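Local structure of iron transport multicopper oxidase FET3 (Saccharomyces cerevisiae, 1ZPU) at residues D12-D17 with G29-P34. The protein oxidises ferrous iron to ferric iron with molecular oxygen, using four bound copper ions, so that a partner permease can carry the iron into the yeast cell. Residues are numbered along the deposited sequence; the frame is centred on the assembly and turned at random.
With NAG (2-acetamido-2-deoxy-beta-D-glucopyranose), chain H.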
loop_
_atom_site.group_PDB
_atom_site.type_symbol
_atom_site.label_atom_id
_atom_site.label_comp_id
_atom_site.label_asym_id
_atom_site.label_seq_id
_atom_site.Cartn_x
_atom_site.Cartn_y
_atom_site.Cartn_z
ATOM N N ASP A 12 -14.295 -14.537 -12.899
ATOM C CA ASP A 12 -15.697 -14.492 -13.285
ATOM C C ASP A 12 -16.046 -13.106 -13.771
ATOM O O ASP A 12 -15.399 -12.130 -13.385
ATOM C CB ASP A 12 -16.589 -14.868 -12.108
ATOM C CG ASP A 12 -16.805 -16.366 -12.012
ATOM O OD1 ASP A 12 -17.749 -16.858 -12.686
ATOM O OD2 ASP A 12 -16.025 -17.050 -11.283
ATOM N N TYR A 13 -17.070 -13.025 -14.613
ATOM C CA TYR A 13 -17.580 -11.744 -15.083
ATOM C C TYR A 13 -18.390 -11.011 -14.012
ATOM O O TYR A 13 -19.252 -11.607 -13.377
ATOM C CB TYR A 13 -18.397 -11.925 -16.367
ATOM C CG TYR A 13 -17.505 -12.110 -17.568
ATOM C CD1 TYR A 13 -17.106 -13.389 -17.985
ATOM C CD2 TYR A 13 -17.017 -11.009 -18.266
ATOM C CE1 TYR A 13 -16.254 -13.556 -19.077
ATOM C CE2 TYR A 13 -16.171 -11.166 -19.359
ATOM C CZ TYR A 13 -15.790 -12.438 -19.764
ATOM O OH TYR A 13 -14.941 -12.576 -20.856
ATOM N N ARG A 14 -18.070 -9.740 -13.789
ATOM C CA ARG A 14 -18.941 -8.836 -13.041
ATOM C C ARG A 14 -19.002 -7.503 -13.771
ATOM O O ARG A 14 -18.095 -7.156 -14.544
ATOM C CB ARG A 14 -18.421 -8.552 -11.627
ATOM C CG ARG A 14 -18.475 -9.678 -10.621
ATOM C CD ARG A 14 -19.843 -10.281 -10.420
ATOM N NE ARG A 14 -19.633 -11.721 -10.364
ATOM C CZ ARG A 14 -19.675 -12.470 -9.265
ATOM N NH1 ARG A 14 -19.989 -11.926 -8.085
ATOM N NH2 ARG A 14 -19.433 -13.776 -9.364
ATOM N N ASN A 15 -20.072 -6.754 -13.530
ATOM C CA ASN A 15 -20.125 -5.398 -14.008
ATOM C C ASN A 15 -20.046 -4.478 -12.803
ATOM O O ASN A 15 -21.064 -4.036 -12.291
ATOM C CB ASN A 15 -21.380 -5.148 -14.842
ATOM C CG ASN A 15 -21.356 -3.797 -15.528
ATOM O OD1 ASN A 15 -20.707 -2.867 -15.044
ATOM N ND2 ASN A 15 -22.048 -3.677 -16.661
ATOM N N VAL A 16 -18.826 -4.222 -12.347
ATOM C CA VAL A 16 -18.578 -3.476 -11.122
ATOM C C VAL A 16 -18.972 -2.013 -11.293
ATOM O O VAL A 16 -19.657 -1.413 -10.471
ATOM C CB VAL A 16 -17.085 -3.530 -10.794
ATOM C CG1 VAL A 16 -16.772 -2.704 -9.547
ATOM C CG2 VAL A 16 -16.650 -4.978 -10.653
ATOM N N ASP A 17 -18.480 -1.471 -12.390
ATOM C CA ASP A 17 -18.680 -0.111 -12.849
ATOM C C ASP A 17 -20.136 0.297 -12.950
ATOM O O ASP A 17 -20.529 1.395 -12.523
ATOM C CB ASP A 17 -18.095 -0.034 -14.269
ATOM C CG ASP A 17 -17.246 1.130 -14.420
ATOM O OD1 ASP A 17 -17.119 1.789 -13.368
ATOM O OD2 ASP A 17 -16.710 1.401 -15.514
ATOM N N GLY A 29 -15.506 -18.284 -6.029
ATOM C CA GLY A 29 -16.597 -17.909 -6.914
ATOM C C GLY A 29 -17.343 -16.633 -6.560
ATOM O O GLY A 29 -18.259 -16.250 -7.285
ATOM N N GLN A 30 -16.964 -15.965 -5.469
ATOM C CA GLN A 30 -17.708 -14.786 -5.002
ATOM C C GLN A 30 -16.954 -13.482 -5.210
ATOM O O GLN A 30 -15.725 -13.447 -5.175
ATOM C CB GLN A 30 -18.087 -14.930 -3.531
ATOM C CG GLN A 30 -18.576 -16.305 -3.164
ATOM C CD GLN A 30 -19.791 -16.709 -3.970
ATOM O OE1 GLN A 30 -19.810 -17.771 -4.603
ATOM N NE2 GLN A 30 -20.816 -15.858 -3.962
ATOM N N PHE A 31 -17.707 -12.408 -5.425
ATOM C CA PHE A 31 -17.145 -11.083 -5.526
ATOM C C PHE A 31 -18.119 -10.123 -4.906
ATOM O O PHE A 31 -19.311 -10.223 -5.177
ATOM C CB PHE A 31 -16.937 -10.703 -6.987
ATOM C CG PHE A 31 -16.085 -9.486 -7.167
ATOM C CD1 PHE A 31 -14.699 -9.599 -7.219
ATOM C CD2 PHE A 31 -16.664 -8.230 -7.265
ATOM C CE1 PHE A 31 -13.903 -8.498 -7.371
ATOM C CE2 PHE A 31 -15.884 -7.110 -7.411
ATOM C CZ PHE A 31 -14.495 -7.239 -7.464
ATOM N N PRO A 32 -17.624 -9.148 -4.122
ATOM C CA PRO A 32 -16.207 -8.872 -3.816
ATOM C C PRO A 32 -15.597 -9.844 -2.813
ATOM O O PRO A 32 -16.323 -10.617 -2.214
ATOM C CB PRO A 32 -16.244 -7.453 -3.225
ATOM C CG PRO A 32 -17.624 -7.284 -2.729
ATOM C CD PRO A 32 -18.537 -8.170 -3.509
ATOM N N TRP A 33 -14.277 -9.792 -2.632
ATOM C CA TRP A 33 -13.590 -10.576 -1.602
ATOM C C TRP A 33 -14.076 -10.215 -0.195
ATOM O O TRP A 33 -14.557 -9.106 0.025
ATOM C CB TRP A 33 -12.080 -10.390 -1.734
ATOM C CG TRP A 33 -11.503 -11.201 -2.849
ATOM C CD1 TRP A 33 -11.776 -11.082 -4.188
ATOM C CD2 TRP A 33 -10.563 -12.269 -2.729
ATOM N NE1 TRP A 33 -11.070 -12.019 -4.901
ATOM C CE2 TRP A 33 -10.314 -12.758 -4.029
ATOM C CE3 TRP A 33 -9.914 -12.867 -1.648
ATOM C CZ2 TRP A 33 -9.441 -13.826 -4.275
ATOM C CZ3 TRP A 33 -9.052 -13.916 -1.888
ATOM C CH2 TRP A 33 -8.821 -14.391 -3.197
ATOM N N PRO A 34 -13.982 -11.152 0.759
ATOM C CA PRO A 34 -14.521 -10.915 2.102
ATOM C C PRO A 34 -13.712 -9.904 2.906
ATOM O O PRO A 34 -12.568 -9.615 2.560
ATOM C CB PRO A 34 -14.385 -12.283 2.765
ATOM C CG PRO A 34 -13.239 -12.920 2.060
ATOM C CD PRO A 34 -13.368 -12.488 0.646
HETATM C C1 NAG H . -24.484 5.251 -11.508
HETATM C C2 NAG H . -24.582 3.907 -12.235
HETATM C C3 NAG H . -23.962 3.934 -13.632
HETATM C C4 NAG H . -24.418 5.126 -14.460
HETATM C C5 NAG H . -24.233 6.364 -13.579
HETATM C C6 NAG H . -24.757 7.633 -14.221
HETATM C C7 NAG H . -24.112 1.746 -11.064
HETATM C C8 NAG H . -25.526 1.434 -10.658
HETATM N N2 NAG H . -23.796 2.962 -11.502
HETATM O O3 NAG H . -24.256 2.759 -14.350
HETATM O O4 NAG H . -23.621 5.185 -15.631
HETATM O O5 NAG H . -25.009 6.186 -12.413
HETATM O O6 NAG H . -26.161 7.492 -14.248
HETATM O O7 NAG H . -23.225 0.907 -10.948
#
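Gly29, in the loop between strands 22-27 and 36-39, meets Arg14 through its backbone: NH2 of Arg14 gives a weak hydrogen bond to Gly29 O, 3.4 Å long, bent to 144°, with the oxygen at the guanidinium edge. The backbone of Gly29, whose phi is positive, would press a side chain against the preceding carbonyl. Past Gln30, whose CB turns away, Phe31 supplies most of what the loop offers. Its CB sits over one face of the guanidinium, 3.5 Å from Arg14 NH1, while its ring runs past the aliphatic part of the arginine, meeting it obliquely, with CD2 4.1 Å from Arg14 CG. The planes of the guanidinium and the ring stand 77° apart, far from parallel. Holding CG anti to the backbone N (chi1 -167°) carries the ring on toward Val16, whose CG2 approaches Phe31 CE2 at 4.0 Å. Pro32, behind a cis peptide bond, sets its CB over one face of the same ring, offset toward the rim, and Trp33 then turns to strand 22-27, with NE1 hydrogen-bonded to Ile25 O.

The arginine reaches the loop by bending at chi2 and chi3, and NE of Arg14 donates a hydrogen bond of 3.0 Å to Tyr13 O, which lies almost in the guanidinium plane although the donor sits above the plane of the carbonyl. With an alanine in place of Arg14, Gly29 O would probably lose its weak partner and a gap would open beside Phe31 CB. In this first plastocyanin-like domain the contact thus joins the last part of strand 2-14 and the turn after it to the loop following its antiparallel neighbour 22-27. Its chemistry illustrates how one guanidinium, oriented by its own strand, can use both its edge and its face, giving a mainly van der Waals contact with little directional bonding.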